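PDB 6L85: phosphate transporter from Thermotoga maritima MSB8, which probably imports phosphate across the membrane by coupling its uptake to sodium ions, as a bacterial relative of the human SLC20 carriers. Local coordinates for residues B[151-156]-B[327-332]; B[155-160]-B[176-181]; B[160-165]-B[234-239]; B[184-189]-B[333-338]. All coordinates share one frame; numbering follows the deposited sequence.

Interactions 1, 2 and 3 all start on helix 129-162, in order towards its C-terminal end. Interaction 1 closes the long loop from 151-156 to 327-332 on helix 320-339. Overlapping it at Lys155 and Leu156, interaction 2 closes a short helical hairpin by joining 155-160 to 176-181 on helix 167-194. Interaction 3 joins 160-165 to 234-239 on helix 231-258; it falls within the loop of interaction 1 and crosses interaction 2. Helix 167-194 then meets helix 320-339 in interaction 4 (184-189 with 333-338), which follows interaction 2 in series and crosses interactions 1 and 3. Together they tie four helices into one bundle, and interactions 1 and 2 touch directly through Phe328, Met153 and Phe178.

Interaction 1: B[151-156]-B[327-332]; sequences FVMFKL and DFSTAT. With NA (sodium ion), chain S.
Met153 and Phe328 make a buried Met-aromatic contact between helix 129-162 and helix 320-339, one residue along from a sodium ligand. With CG anti to the backbone N (chi1 173°) and the rest of the chain extended, Met153 reaches straight across and meets the Phe328 side chain at about a right angle. Its sulfur lies obliquely to the ring, 4.3 Å from the ring centre and 47° off the normal, and the nearest pair is Met153 SD to Phe328 CD1 at 3.4 Å. The methyl group continues past the sulfur to the root of the ring, where Met153 CE is 3.6 Å from Phe328 CB. Ser329 lends a lesser flank, its OG 4.1 Å from Met153 SD while bonded to Thr325 O of its own helix. Phe178 of helix 167-194 also touches Met153 and packs edge-to-face with Phe328. The Phe328 carbonyl is gripped from opposite faces of its plane, by Thr332 N and by Thr332 OG1, the latter at 2.7 Å. The preceding Asp327 points elsewhere: its OD2 binds the sodium ion at 2.2 Å, with Thr29 OG1, Ser247 OG and Gln243 O among the other ligands. An alanine in place of Met153 lacks SD and CE and would probably leave CD1 and the root of the Phe328 ring without their sulfur and methyl partners. The chemistry is thus divided: a polarisable sulfur and a ring join the helices, while the neighbouring carboxylate helps to hold the ion.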
loop_
_atom_site.group_PDB
_atom_site.type_symbol
_atom_site.label_atom_id
_atom_site.label_comp_id
_atom_site.label_asym_id
_atom_site.label_seq_id
_atom_site.Cartn_x
_atom_site.Cartn_y
_atom_site.Cartn_z
ATOM N N PHE B 151 -12.429 -12.763 22.557
ATOM C CA PHE B 151 -12.382 -12.949 24.004
ATOM C C PHE B 151 -10.937 -12.957 24.501
ATOM O O PHE B 151 -10.566 -12.201 25.416
ATOM C CB PHE B 151 -13.114 -14.254 24.347
ATOM C CG PHE B 151 -13.086 -14.626 25.803
ATOM C CD1 PHE B 151 -13.999 -14.081 26.692
ATOM C CD2 PHE B 151 -12.158 -15.538 26.276
ATOM C CE1 PHE B 151 -13.980 -14.433 28.037
ATOM C CE2 PHE B 151 -12.134 -15.898 27.617
ATOM C CZ PHE B 151 -13.045 -15.341 28.500
ATOM N N VAL B 152 -10.095 -13.769 23.867
ATOM C CA VAL B 152 -8.705 -13.876 24.303
ATOM C C VAL B 152 -7.993 -12.541 24.152
ATOM O O VAL B 152 -7.211 -12.135 25.020
ATOM C CB VAL B 152 -7.991 -14.998 23.528
ATOM C CG1 VAL B 152 -6.519 -15.086 23.930
ATOM C CG2 VAL B 152 -8.706 -16.323 23.765
ATOM N N MET B 153 -8.276 -11.816 23.068
ATOM C CA MET B 153 -7.574 -10.566 22.828
ATOM C C MET B 153 -8.002 -9.492 23.819
ATOM O O MET B 153 -7.170 -8.707 24.287
ATOM C CB MET B 153 -7.809 -10.102 21.393
ATOM C CG MET B 153 -7.242 -8.728 21.121
ATOM S SD MET B 153 -7.244 -8.327 19.366
ATOM C CE MET B 153 -6.668 -6.633 19.467
ATOM N N PHE B 154 -9.295 -9.423 24.147
ATOM C CA PHE B 154 -9.714 -8.446 25.144
ATOM C C PHE B 154 -9.083 -8.748 26.499
ATOM O O PHE B 154 -8.687 -7.825 27.231
ATOM C CB PHE B 154 -11.227 -8.396 25.271
ATOM C CG PHE B 154 -11.702 -7.136 25.916
ATOM C CD1 PHE B 154 -11.478 -5.899 25.291
ATOM C CD2 PHE B 154 -12.313 -7.160 27.168
ATOM C CE1 PHE B 154 -11.883 -4.705 25.905
ATOM C CE2 PHE B 154 -12.728 -5.985 27.780
ATOM C CZ PHE B 154 -12.511 -4.752 27.150
ATOM N N LYS B 155 -8.943 -10.038 26.831
ATOM C CA LYS B 155 -8.186 -10.415 28.030
ATOM C C LYS B 155 -6.734 -9.965 27.956
ATOM O O LYS B 155 -6.174 -9.490 28.951
ATOM C CB LYS B 155 -8.268 -11.942 28.229
ATOM C CG LYS B 155 -7.233 -12.556 29.183
ATOM C CD LYS B 155 -5.866 -12.880 28.546
ATOM C CE LYS B 155 -5.932 -14.216 27.838
ATOM N NZ LYS B 155 -4.625 -14.639 27.291
ATOM N N LEU B 156 -6.102 -10.129 26.793
ATOM C CA LEU B 156 -4.737 -9.631 26.608
ATOM C C LEU B 156 -4.650 -8.130 26.839
ATOM O O LEU B 156 -3.664 -7.636 27.399
ATOM C CB LEU B 156 -4.238 -9.914 25.195
ATOM C CG LEU B 156 -3.252 -11.061 25.011
ATOM C CD1 LEU B 156 -4.002 -12.333 25.279
ATOM C CD2 LEU B 156 -2.606 -11.059 23.605
ATOM N N ASP B 327 -12.667 -5.551 15.595
ATOM C CA ASP B 327 -12.127 -5.408 14.250
ATOM C C ASP B 327 -10.899 -6.273 14.046
ATOM O O ASP B 327 -10.790 -6.982 13.035
ATOM C CB ASP B 327 -11.764 -3.955 13.980
ATOM C CG ASP B 327 -12.970 -3.059 13.867
ATOM O OD1 ASP B 327 -14.086 -3.567 13.622
ATOM O OD2 ASP B 327 -12.787 -1.826 14.003
ATOM N N PHE B 328 -9.932 -6.193 14.969
ATOM C CA PHE B 328 -8.731 -7.003 14.813
ATOM C C PHE B 328 -9.085 -8.476 14.652
ATOM O O PHE B 328 -8.585 -9.151 13.737
ATOM C CB PHE B 328 -7.787 -6.815 16.000
ATOM C CG PHE B 328 -6.464 -7.521 15.818
ATOM C CD1 PHE B 328 -6.335 -8.875 16.100
ATOM C CD2 PHE B 328 -5.371 -6.841 15.293
ATOM C CE1 PHE B 328 -5.117 -9.534 15.901
ATOM C CE2 PHE B 328 -4.164 -7.476 15.103
ATOM C CZ PHE B 328 -4.034 -8.830 15.401
ATOM N N SER B 329 -9.956 -8.992 15.533
ATOM C CA SER B 329 -10.277 -10.418 15.497
ATOM C C SER B 329 -11.031 -10.786 14.230
ATOM O O SER B 329 -10.803 -11.859 13.658
ATOM C CB SER B 329 -11.100 -10.806 16.729
ATOM O OG SER B 329 -10.441 -10.358 17.905
ATOM N N THR B 330 -11.954 -9.922 13.794
ATOM C CA THR B 330 -12.683 -10.170 12.562
ATOM C C THR B 330 -11.736 -10.251 11.374
ATOM O O THR B 330 -11.789 -11.200 10.579
ATOM C CB THR B 330 -13.692 -9.056 12.334
ATOM O OG1 THR B 330 -14.627 -9.073 13.406
ATOM C CG2 THR B 330 -14.409 -9.255 10.999
ATOM N N ALA B 331 -10.854 -9.256 11.251
ATOM C CA ALA B 331 -9.975 -9.172 10.096
ATOM C C ALA B 331 -9.004 -10.335 10.069
ATOM O O ALA B 331 -8.759 -10.916 9.003
ATOM C CB ALA B 331 -9.222 -7.841 10.102
ATOM N N THR B 332 -8.451 -10.690 11.230
ATOM C CA THR B 332 -7.569 -11.854 11.313
ATOM C C THR B 332 -8.284 -13.131 10.888
ATOM O O THR B 332 -7.767 -13.900 10.064
ATOM C CB THR B 332 -7.042 -12.002 12.738
ATOM O OG1 THR B 332 -6.484 -10.751 13.155
ATOM C CG2 THR B 332 -5.983 -13.115 12.806
HETATM NA NA NA S . -12.933 0.380 14.038
#

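Interaction 2: B[155-160]-B[176-181]; sequences KLISLS and PFFISL
Apolar contacts carry this helix-to-helix join: Leu156 and Ile157 both reach the outer end of the Phe178 ring. Leu156 CD2 comes in at the ring edge, near its plane, 3.9 Å from Phe178 CZ. Ile157 CD1 arrives obliquely and closer, 3.6 Å from Phe178 CE2. Ile157 does not set out straight at the facing helix; CG1 beside the backbone N and a further turn at chi2 (-71°) bring CD1 to the ring. Within its own helix, Phe177 CD2 sits 4.0 Å above the plane of the Phe178 ring, over its centre. Phe324 of helix 320-339 also touches Phe178, and the ring therefore lies where helices 129-162, 167-194 and 320-339 come together. The Ser160 bonds stay within helix 129-162. Leu156 O accepts Ser160 N at 2.9 Å and Ser160 OG at 2.8 Å from opposite faces of the carbonyl plane, the hydroxyl tilted 33° from it. The hydroxyl is thereby bonded to its own helix, and the hairpin of helices 129-162 and 167-194 is joined at this level by dispersion forces around a single buried ring.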
loop_
_atom_site.group_PDB
_atom_site.type_symbol
_atom_site.label_atom_id
_atom_site.label_comp_id
_atom_site.label_asym_id
_atom_site.label_seq_id
_atom_site.Cartn_x
_atom_site.Cartn_y
_atom_site.Cartn_z
ATOM N N LYS B 155 -8.943 -10.038 26.831
ATOM C CA LYS B 155 -8.186 -10.415 28.030
ATOM C C LYS B 155 -6.734 -9.965 27.956
ATOM O O LYS B 155 -6.174 -9.490 28.951
ATOM C CB LYS B 155 -8.268 -11.942 28.229
ATOM C CG LYS B 155 -7.233 -12.556 29.183
ATOM C CD LYS B 155 -5.866 -12.880 28.546
ATOM C CE LYS B 155 -5.932 -14.216 27.838
ATOM N NZ LYS B 155 -4.625 -14.639 27.291
ATOM N N LEU B 156 -6.102 -10.129 26.793
ATOM C CA LEU B 156 -4.737 -9.631 26.608
ATOM C C LEU B 156 -4.650 -8.130 26.839
ATOM O O LEU B 156 -3.664 -7.636 27.399
ATOM C CB LEU B 156 -4.238 -9.914 25.195
ATOM C CG LEU B 156 -3.252 -11.061 25.011
ATOM C CD1 LEU B 156 -4.002 -12.333 25.279
ATOM C CD2 LEU B 156 -2.606 -11.059 23.605
ATOM N N ILE B 157 -5.630 -7.385 26.330
ATOM C CA ILE B 157 -5.634 -5.931 26.493
ATOM C C ILE B 157 -5.717 -5.575 27.977
ATOM O O ILE B 157 -4.946 -4.750 28.485
ATOM C CB ILE B 157 -6.800 -5.304 25.705
ATOM C CG1 ILE B 157 -6.729 -5.657 24.207
ATOM C CG2 ILE B 157 -6.879 -3.805 25.960
ATOM C CD1 ILE B 157 -5.622 -4.983 23.463
ATOM N N SER B 158 -6.661 -6.200 28.692
ATOM C CA SER B 158 -6.801 -5.963 30.131
ATOM C C SER B 158 -5.502 -6.265 30.870
ATOM O O SER B 158 -4.984 -5.427 31.617
ATOM C CB SER B 158 -7.944 -6.813 30.686
ATOM O OG SER B 158 -9.160 -6.455 30.049
ATOM N N LEU B 159 -4.954 -7.458 30.642
ATOM C CA LEU B 159 -3.711 -7.884 31.274
ATOM C C LEU B 159 -2.551 -6.930 30.973
ATOM O O LEU B 159 -1.788 -6.562 31.873
ATOM C CB LEU B 159 -3.395 -9.294 30.771
ATOM C CG LEU B 159 -2.192 -10.111 31.215
ATOM C CD1 LEU B 159 -2.641 -11.548 31.196
ATOM C CD2 LEU B 159 -0.998 -9.944 30.287
ATOM N N SER B 160 -2.395 -6.519 29.712
ATOM C CA SER B 160 -1.208 -5.783 29.308
ATOM C C SER B 160 -1.390 -4.279 29.353
ATOM O O SER B 160 -0.390 -3.553 29.361
ATOM C CB SER B 160 -0.782 -6.207 27.893
ATOM O OG SER B 160 -1.713 -5.739 26.919
ATOM N N PRO B 176 0.655 -0.366 19.421
ATOM C CA PRO B 176 1.604 -0.623 18.324
ATOM C C PRO B 176 1.843 -2.092 18.080
ATOM O O PRO B 176 1.999 -2.510 16.922
ATOM C CB PRO B 176 2.883 0.084 18.797
ATOM C CG PRO B 176 2.385 1.202 19.606
ATOM C CD PRO B 176 1.208 0.627 20.363
ATOM N N PHE B 177 1.868 -2.902 19.139
ATOM C CA PHE B 177 2.075 -4.324 18.921
ATOM C C PHE B 177 0.974 -4.914 18.039
ATOM O O PHE B 177 1.256 -5.678 17.114
ATOM C CB PHE B 177 2.150 -5.070 20.245
ATOM C CG PHE B 177 2.141 -6.541 20.071
ATOM C CD1 PHE B 177 3.296 -7.206 19.681
ATOM C CD2 PHE B 177 0.968 -7.261 20.228
ATOM C CE1 PHE B 177 3.287 -8.570 19.482
ATOM C CE2 PHE B 177 0.947 -8.620 20.023
ATOM C CZ PHE B 177 2.109 -9.282 19.656
ATOM N N PHE B 178 -0.284 -4.564 18.289
ATOM C CA PHE B 178 -1.337 -5.191 17.500
ATOM C C PHE B 178 -1.400 -4.635 16.076
ATOM O O PHE B 178 -1.654 -5.396 15.134
ATOM C CB PHE B 178 -2.687 -5.055 18.209
ATOM C CG PHE B 178 -2.872 -6.031 19.338
ATOM C CD1 PHE B 178 -3.204 -7.356 19.084
ATOM C CD2 PHE B 178 -2.707 -5.623 20.658
ATOM C CE1 PHE B 178 -3.369 -8.266 20.123
ATOM C CE2 PHE B 178 -2.860 -6.521 21.710
ATOM C CZ PHE B 178 -3.200 -7.846 21.446
ATOM N N ILE B 179 -1.203 -3.322 15.896
ATOM C CA ILE B 179 -1.126 -2.776 14.535
ATOM C C ILE B 179 -0.024 -3.482 13.743
ATOM O O ILE B 179 -0.218 -3.865 12.575
ATOM C CB ILE B 179 -0.903 -1.255 14.574
ATOM C CG1 ILE B 179 -1.988 -0.586 15.405
ATOM C CG2 ILE B 179 -0.932 -0.659 13.170
ATOM C CD1 ILE B 179 -3.347 -0.795 14.828
ATOM N N SER B 180 1.129 -3.704 14.385
ATOM C CA SER B 180 2.250 -4.403 13.764
ATOM C C SER B 180 1.929 -5.857 13.463
ATOM O O SER B 180 2.380 -6.402 12.449
ATOM C CB SER B 180 3.474 -4.326 14.674
ATOM O OG SER B 180 3.831 -2.975 14.819
ATOM N N LEU B 181 1.198 -6.523 14.352
ATOM C CA LEU B 181 0.768 -7.888 14.061
ATOM C C LEU B 181 -0.137 -7.929 12.828
ATOM O O LEU B 181 -0.039 -8.840 11.990
ATOM C CB LEU B 181 0.051 -8.454 15.282
ATOM C CG LEU B 181 -0.167 -9.947 15.359
ATOM C CD1 LEU B 181 1.181 -10.649 15.218
ATOM C CD2 LEU B 181 -0.841 -10.284 16.693
#

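Interaction 3: B[160-165]-B[234-239]; sequences SVFHTK and AVENVF
A carboxylate oxygen at the rim of an aromatic ring sets this contact apart: Glu236 OE2 lies near the plane of the Phe162 ring, 3.7 Å from its CZ. The planes of the carboxylate and the ring are nearly parallel, 16° apart, although the two side chains cross at about a right angle. Glu236 gets there by placing CG beside its backbone N (chi1 -74°) and bending again at chi2. Its stronger partner is Ser321 OG, hydrogen-bonded to OE2, while OE1 has a weak bond from Asn320 N, so the group is also tied to the start of helix 320-339. Beside this pair the contact is aliphatic. Val235 CG1 fills the corner between two residues, 3.9 Å from Phe162 CZ and 4.1 Å from Val161 CG1; the two valines point at each other tip to tip. Ala174 of helix 167-194 touches Val161, and Ile157, five residues earlier, packs against Phe162. Here helix 129-162 comes to its end. His163 is the centre of an inverse gamma turn, with a weak Thr164 N to Phe162 O bond of 2.9 Å, and Thr164 OG1 turns back to donate to Val161 O at 2.7 Å, tilted 29° from the carbonyl plane. That bond closes the chain back on Val161 just after the two residues that touch helix 231-258. The oxygen lies at the ring's rim near CZ, a placing that is probably favourable electrostatically and adds modestly to the apolar contacts between these helices.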
loop_
_atom_site.group_PDB
_atom_site.type_symbol
_atom_site.label_atom_id
_atom_site.label_comp_id
_atom_site.label_asym_id
_atom_site.label_seq_id
_atom_site.Cartn_x
_atom_site.Cartn_y
_atom_site.Cartn_z
ATOM N N SER B 160 -2.395 -6.519 29.712
ATOM C CA SER B 160 -1.208 -5.783 29.308
ATOM C C SER B 160 -1.390 -4.279 29.353
ATOM O O SER B 160 -0.390 -3.553 29.361
ATOM C CB SER B 160 -0.782 -6.207 27.893
ATOM O OG SER B 160 -1.713 -5.739 26.919
ATOM N N VAL B 161 -2.628 -3.789 29.402
ATOM C CA VAL B 161 -2.842 -2.347 29.492
ATOM C C VAL B 161 -3.514 -1.960 30.811
ATOM O O VAL B 161 -2.909 -1.276 31.646
ATOM C CB VAL B 161 -3.658 -1.832 28.285
ATOM C CG1 VAL B 161 -3.843 -0.314 28.361
ATOM C CG2 VAL B 161 -2.971 -2.214 26.998
ATOM N N PHE B 162 -4.754 -2.407 31.024
ATOM C CA PHE B 162 -5.534 -1.872 32.144
ATOM C C PHE B 162 -5.018 -2.383 33.492
ATOM O O PHE B 162 -4.812 -1.598 34.420
ATOM C CB PHE B 162 -7.027 -2.182 31.945
ATOM C CG PHE B 162 -7.643 -1.443 30.769
ATOM C CD1 PHE B 162 -7.969 -0.094 30.866
ATOM C CD2 PHE B 162 -7.864 -2.091 29.557
ATOM C CE1 PHE B 162 -8.525 0.595 29.783
ATOM C CE2 PHE B 162 -8.416 -1.414 28.462
ATOM C CZ PHE B 162 -8.747 -0.072 28.575
ATOM N N HIS B 163 -4.740 -3.677 33.607
ATOM C CA HIS B 163 -4.238 -4.201 34.867
ATOM C C HIS B 163 -2.740 -3.984 35.048
ATOM O O HIS B 163 -2.047 -4.902 35.492
ATOM C CB HIS B 163 -4.525 -5.707 34.970
ATOM C CG HIS B 163 -5.963 -6.075 34.772
ATOM N ND1 HIS B 163 -6.980 -5.141 34.743
ATOM C CD2 HIS B 163 -6.557 -7.281 34.599
ATOM C CE1 HIS B 163 -8.135 -5.754 34.551
ATOM N NE2 HIS B 163 -7.906 -7.053 34.458
ATOM N N THR B 164 -2.235 -2.774 34.799
ATOM C CA THR B 164 -0.813 -2.483 34.959
ATOM C C THR B 164 -0.650 -1.207 35.776
ATOM O O THR B 164 -1.584 -0.416 35.915
ATOM C CB THR B 164 -0.072 -2.320 33.599
ATOM O OG1 THR B 164 -0.565 -1.168 32.910
ATOM C CG2 THR B 164 -0.241 -3.547 32.711
ATOM N N LYS B 165 0.569 -1.000 36.285
ATOM C CA LYS B 165 0.874 0.153 37.128
ATOM C C LYS B 165 0.738 1.483 36.405
ATOM O O LYS B 165 0.542 2.517 37.059
ATOM C CB LYS B 165 2.304 0.044 37.676
ATOM C CG LYS B 165 2.514 -1.121 38.640
ATOM C CD LYS B 165 3.977 -1.253 39.033
ATOM C CE LYS B 165 4.494 -2.647 38.723
ATOM N NZ LYS B 165 3.545 -3.694 39.221
ATOM N N ALA B 234 -7.594 8.840 28.562
ATOM C CA ALA B 234 -6.483 8.914 27.616
ATOM C C ALA B 234 -6.323 7.605 26.849
ATOM O O ALA B 234 -6.115 7.613 25.625
ATOM C CB ALA B 234 -5.187 9.269 28.348
ATOM N N VAL B 235 -6.424 6.472 27.551
ATOM C CA VAL B 235 -6.287 5.182 26.889
ATOM C C VAL B 235 -7.426 4.966 25.901
ATOM O O VAL B 235 -7.205 4.505 24.770
ATOM C CB VAL B 235 -6.207 4.053 27.929
ATOM C CG1 VAL B 235 -6.344 2.679 27.251
ATOM C CG2 VAL B 235 -4.892 4.160 28.710
ATOM N N GLU B 236 -8.657 5.306 26.290
ATOM C CA GLU B 236 -9.757 5.136 25.350
ATOM C C GLU B 236 -9.635 6.088 24.177
ATOM O O GLU B 236 -10.058 5.748 23.071
ATOM C CB GLU B 236 -11.102 5.312 26.044
ATOM C CG GLU B 236 -11.444 4.100 26.906
ATOM C CD GLU B 236 -11.713 2.824 26.087
ATOM O OE1 GLU B 236 -12.434 2.908 25.066
ATOM O OE2 GLU B 236 -11.225 1.737 26.481
ATOM N N ASN B 237 -9.048 7.268 24.389
ATOM C CA ASN B 237 -8.835 8.194 23.285
ATOM C C ASN B 237 -7.844 7.617 22.271
ATOM O O ASN B 237 -8.052 7.699 21.048
ATOM C CB ASN B 237 -8.346 9.521 23.855
ATOM C CG ASN B 237 -8.258 10.590 22.816
ATOM O OD1 ASN B 237 -9.268 10.959 22.206
ATOM N ND2 ASN B 237 -7.046 11.089 22.580
ATOM N N VAL B 238 -6.785 6.982 22.772
ATOM C CA VAL B 238 -5.821 6.332 21.891
ATOM C C VAL B 238 -6.468 5.160 21.146
ATOM O O VAL B 238 -6.277 4.998 19.932
ATOM C CB VAL B 238 -4.588 5.901 22.710
ATOM C CG1 VAL B 238 -3.704 5.011 21.903
ATOM C CG2 VAL B 238 -3.812 7.128 23.126
ATOM N N PHE B 239 -7.247 4.328 21.848
ATOM C CA PHE B 239 -7.965 3.264 21.154
ATOM C C PHE B 239 -8.940 3.828 20.135
ATOM O O PHE B 239 -9.157 3.217 19.082
ATOM C CB PHE B 239 -8.712 2.371 22.140
ATOM C CG PHE B 239 -7.878 1.272 22.692
ATOM C CD1 PHE B 239 -7.474 0.218 21.890
ATOM C CD2 PHE B 239 -7.471 1.300 24.012
ATOM C CE1 PHE B 239 -6.693 -0.804 22.410
ATOM C CE2 PHE B 239 -6.695 0.276 24.537
ATOM C CZ PHE B 239 -6.302 -0.770 23.737
#

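Interaction 4: B[184-189]-B[333-338]; sequences FTMISL and TVLLAS
Next to Leu335, which meets Met186 and Thr185 across the contact, the carbonyl oxygen Val334 O is gripped twice from opposite faces of its plane: by Ser338 N at 2.9 Å and by Ser338 OG at 3.0 Å. Ser338 OG is also hydrogen-bonded to Asn257 ND2, and Asn257 belongs to a sodium site with Thr107, Asp258 and Ile344, so the serine is a second-shell neighbour of that ion. On helix 167-194 Phe184 O is held in the same double way by Ser188, whose OG is 2.7 Å from it. Between the helices, whose segment axes are 11° from parallel, the contact is apolar. Leu335 CD1 lies 3.7 Å from Met186 CG, the two side chains crossing at about a right angle, and 4.1 Å from Thr185 CG2. The rotation that puts the Thr185 hydroxyl beside the backbone N (chi1 -55°), bonded to Leu181 O, leaves the methyl facing Leu335. Leu189 CD1 adds a looser touch, 4.3 Å from Leu335 O. Tyr249 of helix 231-258 and Phe56 of helix 38-56 also pack on Leu335. Hydroxyls spent on their own helices and, for Ser338, also on Asn257 leave hydrocarbon branches to make the join.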
loop_
_atom_site.group_PDB
_atom_site.type_symbol
_atom_site.label_atom_id
_atom_site.label_comp_id
_atom_site.label_asym_id
_atom_site.label_seq_id
_atom_site.Cartn_x
_atom_site.Cartn_y
_atom_site.Cartn_z
ATOM N N PHE B 184 2.074 -7.471 9.797
ATOM C CA PHE B 184 2.824 -8.703 9.565
ATOM C C PHE B 184 1.958 -9.743 8.874
ATOM O O PHE B 184 2.411 -10.428 7.949
ATOM C CB PHE B 184 3.364 -9.295 10.873
ATOM C CG PHE B 184 3.893 -10.705 10.706
ATOM C CD1 PHE B 184 5.206 -10.921 10.343
ATOM C CD2 PHE B 184 3.067 -11.806 10.876
ATOM C CE1 PHE B 184 5.697 -12.201 10.170
ATOM C CE2 PHE B 184 3.549 -13.084 10.688
ATOM C CZ PHE B 184 4.871 -13.281 10.339
ATOM N N THR B 185 0.709 -9.878 9.312
ATOM C CA THR B 185 -0.176 -10.876 8.714
ATOM C C THR B 185 -0.469 -10.551 7.251
ATOM O O THR B 185 -0.335 -11.412 6.368
ATOM C CB THR B 185 -1.471 -10.973 9.536
ATOM O OG1 THR B 185 -1.142 -11.234 10.905
ATOM C CG2 THR B 185 -2.348 -12.103 9.034
ATOM N N MET B 186 -0.857 -9.302 6.976
ATOM C CA MET B 186 -1.177 -8.906 5.605
ATOM C C MET B 186 0.020 -9.108 4.675
ATOM O O MET B 186 -0.109 -9.697 3.600
ATOM C CB MET B 186 -1.639 -7.448 5.570
ATOM C CG MET B 186 -2.939 -7.175 6.329
ATOM S SD MET B 186 -3.518 -5.463 6.113
ATOM C CE MET B 186 -2.552 -4.620 7.337
ATOM N N ILE B 187 1.200 -8.652 5.095
ATOM C CA ILE B 187 2.369 -8.690 4.236
ATOM C C ILE B 187 2.842 -10.124 4.032
ATOM O O ILE B 187 3.083 -10.553 2.895
ATOM C CB ILE B 187 3.484 -7.798 4.824
ATOM C CG1 ILE B 187 3.047 -6.328 4.844
ATOM C CG2 ILE B 187 4.807 -8.001 4.068
ATOM C CD1 ILE B 187 2.793 -5.757 3.497
ATOM N N SER B 188 3.009 -10.886 5.121
ATOM C CA SER B 188 3.503 -12.252 4.969
ATOM C C SER B 188 2.567 -13.079 4.103
ATOM O O SER B 188 3.025 -13.830 3.236
ATOM C CB SER B 188 3.707 -12.903 6.339
ATOM O OG SER B 188 2.474 -12.985 7.036
ATOM N N LEU B 189 1.250 -12.914 4.264
ATOM C CA LEU B 189 0.341 -13.674 3.407
ATOM C C LEU B 189 0.379 -13.185 1.961
ATOM O O LEU B 189 0.292 -13.988 1.026
ATOM C CB LEU B 189 -1.079 -13.599 3.962
ATOM C CG LEU B 189 -1.242 -14.368 5.274
ATOM C CD1 LEU B 189 -2.599 -14.081 5.894
ATOM C CD2 LEU B 189 -1.075 -15.857 4.983
ATOM N N THR B 333 -9.473 -13.384 11.451
ATOM C CA THR B 333 -10.223 -14.570 11.061
ATOM C C THR B 333 -10.438 -14.610 9.552
ATOM O O THR B 333 -10.224 -15.645 8.901
ATOM C CB THR B 333 -11.567 -14.598 11.797
ATOM O OG1 THR B 333 -11.334 -14.517 13.206
ATOM C CG2 THR B 333 -12.336 -15.888 11.485
ATOM N N VAL B 334 -10.842 -13.471 8.981
ATOM C CA VAL B 334 -11.261 -13.434 7.586
ATOM C C VAL B 334 -10.052 -13.591 6.664
ATOM O O VAL B 334 -10.119 -14.295 5.658
ATOM C CB VAL B 334 -12.050 -12.134 7.314
ATOM C CG1 VAL B 334 -12.207 -11.872 5.797
ATOM C CG2 VAL B 334 -13.426 -12.183 8.006
ATOM N N LEU B 335 -8.921 -12.971 7.022
ATOM C CA LEU B 335 -7.697 -13.101 6.236
ATOM C C LEU B 335 -7.177 -14.527 6.266
ATOM O O LEU B 335 -6.711 -15.046 5.244
ATOM C CB LEU B 335 -6.619 -12.142 6.757
ATOM C CG LEU B 335 -6.296 -10.859 5.995
ATOM C CD1 LEU B 335 -5.011 -10.229 6.505
ATOM C CD2 LEU B 335 -6.228 -11.072 4.479
ATOM N N LEU B 336 -7.212 -15.177 7.433
ATOM C CA LEU B 336 -6.721 -16.549 7.464
ATOM C C LEU B 336 -7.630 -17.463 6.647
ATOM O O LEU B 336 -7.147 -18.300 5.870
ATOM C CB LEU B 336 -6.569 -17.025 8.909
ATOM C CG LEU B 336 -5.486 -16.272 9.703
ATOM C CD1 LEU B 336 -5.673 -16.437 11.230
ATOM C CD2 LEU B 336 -4.066 -16.671 9.276
ATOM N N ALA B 337 -8.950 -17.281 6.767
ATOM C CA ALA B 337 -9.867 -17.996 5.884
ATOM C C ALA B 337 -9.517 -17.773 4.414
ATOM O O ALA B 337 -9.509 -18.718 3.622
ATOM C CB ALA B 337 -11.304 -17.547 6.152
ATOM N N SER B 338 -9.235 -16.521 4.032
ATOM C CA SER B 338 -8.887 -16.212 2.645
ATOM C C SER B 338 -7.625 -16.949 2.217
ATOM O O SER B 338 -7.546 -17.451 1.094
ATOM C CB SER B 338 -8.695 -14.706 2.465
ATOM O OG SER B 338 -9.911 -13.995 2.635
#